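PDB 2QGH: diaminopimelate decarboxylase from Helicobacter pylori, which catalyses the pyridoxal-phosphate-dependent decarboxylation of meso-diaminopimelate to L-lysine, the last step of bacterial lysine biosynthesis. Local coordinates for residues E338-V344 / L356-P362; K42-F47 / S283-S288. All blocks are in the same frame, centred on the assembly; numbering follows the deposited sequence.

Interaction 1. Residues E338-V344 / L356-P362; sequences EISPCDV and LKDAHLP
Leu-361 O is gripped by three groups: Ser-340 N gives it a hydrogen bond at 3.0 Å, Arg-305 NH2 gives another, and Ile-339 CA adds a C-H contact. The Ser-340 amide stands above the carbonyl plane, 42° out of it. The motif is a beta hairpin of the beta domain, strand 340-345 running antiparallel to strand 354-361, and its register is clear from the bonding. Ser-340 with Leu-361 and Cys-342 with Ala-359 are hydrogen-bonded pairs, each closed by two amide-carbonyl bonds, with Pro-341 and His-360 forming the non-hydrogen-bonded pair between them. One step on, Val-344 pairs with Leu-356, so strand 354-361 has an extra residue: a beta bulge, at the corner the chain turns at Lys-357 and Asp-358.

Asp-343 lies across from the bulge. Its CG lies beside its own backbone N (chi1 -75°), which carries OD2 to within 2.8 Å of Asp-358 N; the amide is met on the anti side of the carboxylate, 32° out of its plane. Lys-357 runs alongside Asp-343, pointing the same way, but its extended chain carries NZ 6.3 Å from OD1, too far for a salt bridge. Asp-358 OD1 lies 4.5 Å from Asp-343 OD2, a like-charge approach that a long, weak ion pair to Lys-304 probably eases.

The two faces differ in chemistry. Cys-342, Val-344, Ala-359 and Leu-361 are the buried part of a largely apolar face that also carries Leu-356 and, at its end, Ser-340. Val-344 CG2 meets Ala-359 CB at 4.1 Å; Ile-328 covers Val-344, Leu-356 and Leu-361, while Val-307 meets Cys-342. On the exposed face, Pro-341 and His-360 cross obliquely, CB to CE1 at 3.7 Å, and Asp-358 O sits 3.6 Å above the imidazole plane, displaced toward the ring's rim.

Interaction 2. Residues K42-F47 / S283-S288; sequences KIKQAF and SIVAES
Helix 40-52 approaches the short helix 282-285 and the turn after it closely, with CA atoms 5.3 Å apart both between Ala-46 and Ile-284 and between Lys-42 and Ser-288. The contact lies at the closing end of the eight-stranded alpha/beta barrel, where the chain leaves the last barrel strand, 275-278, for the beta domain. The small side chain of Ala-46 is consistent with the spacing at its end: its methyl CB rests 3.6 Å from Ser-283 O and also touches Ile-284 O.

Ile-284 reaches along the helix with CD1, which lies 3.9 Å from Phe-47 CA. Ile-43 lies against both helix and turn, its CG2 on Ile-284 CG2 and its CG1 on Ser-288, where the modelled spacing is suspiciously short and of doubtful accuracy. The Ser-288 hydroxyl is held by its hydrogen bond from OG to Val-285 O at 3.1 Å; chi1 of 84° folds it back over the turn. Ser-283 OG is hydrogen-bonded to Tyr-50 OH, farther along helix 40-52, and the Ser-283 side chain is about 5 Å from the bound pyridoxal phosphate.

At the solvent side, Lys-42 crosses Glu-287 at about a right angle, CD over CG, leaving NZ 4.2 Å from OE2, beyond a salt bridge.

In the fold
The two contacts hold different elements, with centres 28 Å apart and nearest atoms about 15 Å apart. Interaction 1 is local, joining neighbouring strands of the beta domain 30 Å from the chain centre. Interaction 2 lies 12 Å from that centre and joins segments separated by 235 residues, at the barrel's junction with the beta domain, with Ser-283 near the cofactor. Both are partly buried, interaction 2 more so: 5 of its 9 touching residues are buried, against 4 of 14. The hairpin is fastened by backbone hydrogen bonds and one carboxylate, whereas 42-47 and 283-288 meet through apolar and CH contacts, without hydrogen bonds between them. Only interaction 1 also meets the second subunit, where Lys-357 packs on Glu-174 of that chain.

Interaction 1. Residues E338-V344 / L356-P362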
loop_
_atom_site.group_PDB
_atom_site.type_symbol
_atom_site.label_atom_id
_atom_site.label_comp_id
_atom_site.label_asym_id
_atom_site.label_seq_id
_atom_site.Cartn_x
_atom_site.Cartn_y
_atom_site.Cartn_z
ATOM N N GLU A 338 -27.772 21.054 -2.617
ATOM C CA GLU A 338 -28.397 20.227 -1.589
ATOM C C GLU A 338 -27.385 19.292 -0.933
ATOM O O GLU A 338 -27.096 18.210 -1.451
ATOM C CB GLU A 338 -29.529 19.390 -2.190
ATOM C CG GLU A 338 -30.165 18.426 -1.191
ATOM C CD GLU A 338 -31.052 17.381 -1.848
ATOM O OE1 GLU A 338 -31.530 16.474 -1.128
ATOM O OE2 GLU A 338 -31.269 17.465 -3.077
ATOM N N ILE A 339 -26.862 19.714 0.215
ATOM C CA ILE A 339 -25.878 18.934 0.959
ATOM C C ILE A 339 -26.510 17.722 1.650
ATOM O O ILE A 339 -27.454 17.865 2.429
ATOM C CB ILE A 339 -25.172 19.820 2.011
ATOM C CG1 ILE A 339 -24.370 20.912 1.296
ATOM C CG2 ILE A 339 -24.276 18.972 2.905
ATOM C CD1 ILE A 339 -23.608 21.841 2.213
ATOM N N SER A 340 -25.989 16.531 1.357
ATOM C CA SER A 340 -26.510 15.304 1.954
ATOM C C SER A 340 -25.405 14.311 2.327
ATOM O O SER A 340 -24.235 14.516 2.008
ATOM C CB SER A 340 -27.511 14.640 0.997
ATOM O OG SER A 340 -26.955 14.416 -0.288
ATOM N N PRO A 341 -25.762 13.234 3.045
ATOM C CA PRO A 341 -24.762 12.236 3.433
ATOM C C PRO A 341 -24.347 11.348 2.256
ATOM O O PRO A 341 -25.195 10.913 1.472
ATOM C CB PRO A 341 -25.468 11.457 4.543
ATOM C CG PRO A 341 -26.917 11.555 4.163
ATOM C CD PRO A 341 -27.040 12.999 3.742
ATOM N N CYS A 342 -23.045 11.081 2.140
ATOM C CA CYS A 342 -22.523 10.254 1.051
ATOM C C CYS A 342 -21.140 9.686 1.346
ATOM O O CYS A 342 -20.354 10.292 2.071
ATOM C CB CYS A 342 -22.424 11.079 -0.230
ATOM S SG CYS A 342 -21.087 12.298 -0.194
ATOM N N ASP A 343 -20.853 8.521 0.771
ATOM C CA ASP A 343 -19.551 7.878 0.917
ATOM C C ASP A 343 -18.716 8.281 -0.288
ATOM O O ASP A 343 -19.114 8.045 -1.426
ATOM C CB ASP A 343 -19.684 6.355 0.934
ATOM C CG ASP A 343 -20.222 5.832 2.243
ATOM O OD1 ASP A 343 -20.215 4.597 2.430
ATOM O OD2 ASP A 343 -20.648 6.650 3.084
ATOM N N VAL A 344 -17.571 8.905 -0.043
ATOM C CA VAL A 344 -16.683 9.321 -1.124
ATOM C C VAL A 344 -15.774 8.122 -1.401
ATOM O O VAL A 344 -14.971 7.735 -0.552
ATOM C CB VAL A 344 -15.865 10.546 -0.696
ATOM C CG1 VAL A 344 -15.097 11.112 -1.879
ATOM C CG2 VAL A 344 -16.807 11.597 -0.112
ATOM N N LEU A 356 -14.065 8.722 2.506
ATOM C CA LEU A 356 -14.794 9.195 3.675
ATOM C C LEU A 356 -16.209 8.614 3.765
ATOM O O LEU A 356 -16.998 8.729 2.828
ATOM C CB LEU A 356 -14.848 10.727 3.641
ATOM C CG LEU A 356 -14.861 11.512 4.957
ATOM C CD1 LEU A 356 -14.667 12.988 4.656
ATOM C CD2 LEU A 356 -16.166 11.287 5.701
ATOM N N LYS A 357 -16.522 7.975 4.887
ATOM C CA LYS A 357 -17.854 7.415 5.086
ATOM C C LYS A 357 -18.784 8.517 5.567
ATOM O O LYS A 357 -18.342 9.474 6.200
ATOM C CB LYS A 357 -17.840 6.298 6.130
ATOM C CG LYS A 357 -17.694 4.898 5.566
ATOM C CD LYS A 357 -17.916 3.862 6.656
ATOM C CE LYS A 357 -17.600 2.458 6.177
ATOM N NZ LYS A 357 -17.667 1.484 7.309
ATOM N N ASP A 358 -20.070 8.374 5.273
ATOM C CA ASP A 358 -21.067 9.359 5.679
ATOM C C ASP A 358 -20.548 10.789 5.719
ATOM O O ASP A 358 -20.588 11.440 6.767
ATOM C CB ASP A 358 -21.655 9.006 7.047
ATOM C CG ASP A 358 -22.690 7.910 6.970
ATOM O OD1 ASP A 358 -23.608 8.019 6.127
ATOM O OD2 ASP A 358 -22.593 6.943 7.759
ATOM N N ALA A 359 -20.048 11.265 4.583
ATOM C CA ALA A 359 -19.562 12.637 4.476
ATOM C C ALA A 359 -20.774 13.459 4.074
ATOM O O ALA A 359 -21.802 12.906 3.698
ATOM C CB ALA A 359 -18.484 12.743 3.409
ATOM N N HIS A 360 -20.659 14.775 4.144
ATOM C CA HIS A 360 -21.778 15.631 3.787
ATOM C C HIS A 360 -21.356 16.631 2.723
ATOM O O HIS A 360 -20.580 17.550 2.987
ATOM C CB HIS A 360 -22.294 16.336 5.045
ATOM C CG HIS A 360 -22.747 15.388 6.113
ATOM N ND1 HIS A 360 -23.852 14.577 5.967
ATOM C CD2 HIS A 360 -22.199 15.062 7.308
ATOM C CE1 HIS A 360 -23.964 13.788 7.022
ATOM N NE2 HIS A 360 -22.972 14.062 7.850
ATOM N N LEU A 361 -21.867 16.442 1.510
ATOM C CA LEU A 361 -21.513 17.320 0.404
ATOM C C LEU A 361 -22.704 17.678 -0.473
ATOM O O LEU A 361 -23.719 16.985 -0.482
ATOM C CB LEU A 361 -20.444 16.650 -0.467
ATOM C CG LEU A 361 -19.133 16.206 0.187
ATOM C CD1 LEU A 361 -18.254 15.536 -0.858
ATOM C CD2 LEU A 361 -18.420 17.409 0.801
ATOM N N PRO A 362 -22.594 18.783 -1.220
ATOM C CA PRO A 362 -23.696 19.184 -2.099
ATOM C C PRO A 362 -23.742 18.184 -3.244
ATOM O O PRO A 362 -22.771 17.447 -3.461
ATOM C CB PRO A 362 -23.276 20.571 -2.564
ATOM C CG PRO A 362 -21.779 20.468 -2.588
ATOM C CD PRO A 362 -21.484 19.746 -1.294
#

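Interaction 2. Residues K42-F47 / S283-S288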
loop_
_atom_site.group_PDB
_atom_site.type_symbol
_atom_site.label_atom_id
_atom_site.label_comp_id
_atom_site.label_asym_id
_atom_site.label_seq_id
_atom_site.Cartn_x
_atom_site.Cartn_y
_atom_site.Cartn_z
ATOM N N LYS A 42 3.877 26.512 2.765
ATOM C CA LYS A 42 3.503 25.872 4.007
ATOM C C LYS A 42 4.597 24.930 4.498
ATOM O O LYS A 42 4.744 24.716 5.700
ATOM C CB LYS A 42 2.188 25.121 3.826
ATOM C CG LYS A 42 1.020 26.038 3.504
ATOM C CD LYS A 42 -0.264 25.249 3.384
ATOM C CE LYS A 42 -1.420 26.135 2.996
ATOM N NZ LYS A 42 -2.689 25.355 2.995
ATOM N N ILE A 43 5.366 24.373 3.565
ATOM C CA ILE A 43 6.451 23.460 3.918
ATOM C C ILE A 43 7.613 24.269 4.488
ATOM O O ILE A 43 8.237 23.871 5.471
ATOM C CB ILE A 43 6.949 22.671 2.688
ATOM C CG1 ILE A 43 5.830 21.776 2.155
ATOM C CG2 ILE A 43 8.157 21.837 3.062
ATOM C CD1 ILE A 43 6.182 21.013 0.896
ATOM N N LYS A 44 7.885 25.406 3.855
ATOM C CA LYS A 44 8.955 26.305 4.266
ATOM C C LYS A 44 8.658 26.968 5.609
ATOM O O LYS A 44 9.567 27.206 6.409
ATOM C CB LYS A 44 9.160 27.378 3.192
ATOM C CG LYS A 44 10.049 28.542 3.597
ATOM C CD LYS A 44 10.164 29.550 2.455
ATOM C CE LYS A 44 10.749 30.886 2.915
ATOM N NZ LYS A 44 12.097 30.736 3.533
ATOM N N GLN A 45 7.386 27.262 5.857
ATOM C CA GLN A 45 6.984 27.907 7.103
ATOM C C GLN A 45 6.957 26.905 8.257
ATOM O O GLN A 45 7.379 27.223 9.368
ATOM C CB GLN A 45 5.613 28.573 6.929
ATOM C CG GLN A 45 5.135 29.408 8.119
ATOM C CD GLN A 45 6.103 30.530 8.499
ATOM O OE1 GLN A 45 6.822 30.446 9.508
ATOM N NE2 GLN A 45 6.129 31.583 7.687
ATOM N N ALA A 46 6.471 25.695 7.993
ATOM C CA ALA A 46 6.404 24.655 9.017
ATOM C C ALA A 46 7.811 24.277 9.460
ATOM O O ALA A 46 8.054 23.993 10.633
ATOM C CB ALA A 46 5.683 23.426 8.476
ATOM N N PHE A 47 8.741 24.266 8.512
ATOM C CA PHE A 47 10.118 23.928 8.836
ATOM C C PHE A 47 10.745 25.054 9.647
ATOM O O PHE A 47 11.418 24.809 10.645
ATOM C CB PHE A 47 10.943 23.711 7.568
ATOM C CG PHE A 47 12.393 23.477 7.845
ATOM C CD1 PHE A 47 12.821 22.274 8.394
ATOM C CD2 PHE A 47 13.328 24.487 7.620
ATOM C CE1 PHE A 47 14.158 22.076 8.721
ATOM C CE2 PHE A 47 14.669 24.302 7.943
ATOM C CZ PHE A 47 15.088 23.093 8.496
ATOM N N SER A 283 4.118 16.764 10.530
ATOM C CA SER A 283 3.924 18.185 10.828
ATOM C C SER A 283 4.677 19.143 9.899
ATOM O O SER A 283 4.472 20.353 9.949
ATOM C CB SER A 283 4.297 18.473 12.289
ATOM O OG SER A 283 5.594 18.000 12.603
ATOM N N ILE A 284 5.547 18.609 9.050
ATOM C CA ILE A 284 6.283 19.458 8.125
ATOM C C ILE A 284 5.576 19.527 6.771
ATOM O O ILE A 284 5.477 20.598 6.174
ATOM C CB ILE A 284 7.719 18.932 7.864
ATOM C CG1 ILE A 284 8.548 18.942 9.155
ATOM C CG2 ILE A 284 8.392 19.778 6.774
ATOM C CD1 ILE A 284 8.916 20.326 9.666
ATOM N N VAL A 285 5.074 18.387 6.302
ATOM C CA VAL A 285 4.451 18.327 4.986
ATOM C C VAL A 285 2.962 18.026 4.872
ATOM O O VAL A 285 2.360 18.316 3.841
ATOM C CB VAL A 285 5.183 17.296 4.081
ATOM C CG1 VAL A 285 6.599 17.735 3.826
ATOM C CG2 VAL A 285 5.171 15.923 4.744
ATOM N N ALA A 286 2.363 17.442 5.900
ATOM C CA ALA A 286 0.948 17.104 5.825
ATOM C C ALA A 286 0.073 18.171 5.148
ATOM O O ALA A 286 -0.391 17.981 4.018
ATOM C CB ALA A 286 0.409 16.796 7.214
ATOM N N GLU A 287 -0.132 19.293 5.831
ATOM C CA GLU A 287 -0.982 20.365 5.334
ATOM C C GLU A 287 -0.693 20.909 3.930
ATOM O O GLU A 287 -1.629 21.244 3.198
ATOM C CB GLU A 287 -0.996 21.523 6.346
ATOM C CG GLU A 287 -1.733 22.774 5.854
ATOM C CD GLU A 287 -1.761 23.914 6.878
ATOM O OE1 GLU A 287 -0.697 24.223 7.464
ATOM O OE2 GLU A 287 -2.846 24.512 7.084
ATOM N N SER A 288 0.577 20.989 3.545
ATOM C CA SER A 288 0.942 21.536 2.234
ATOM C C SER A 288 0.478 20.721 1.033
ATOM O O SER A 288 0.445 21.223 -0.090
ATOM C CB SER A 288 2.463 21.710 2.130
ATOM O OG SER A 288 3.103 20.499 1.751
#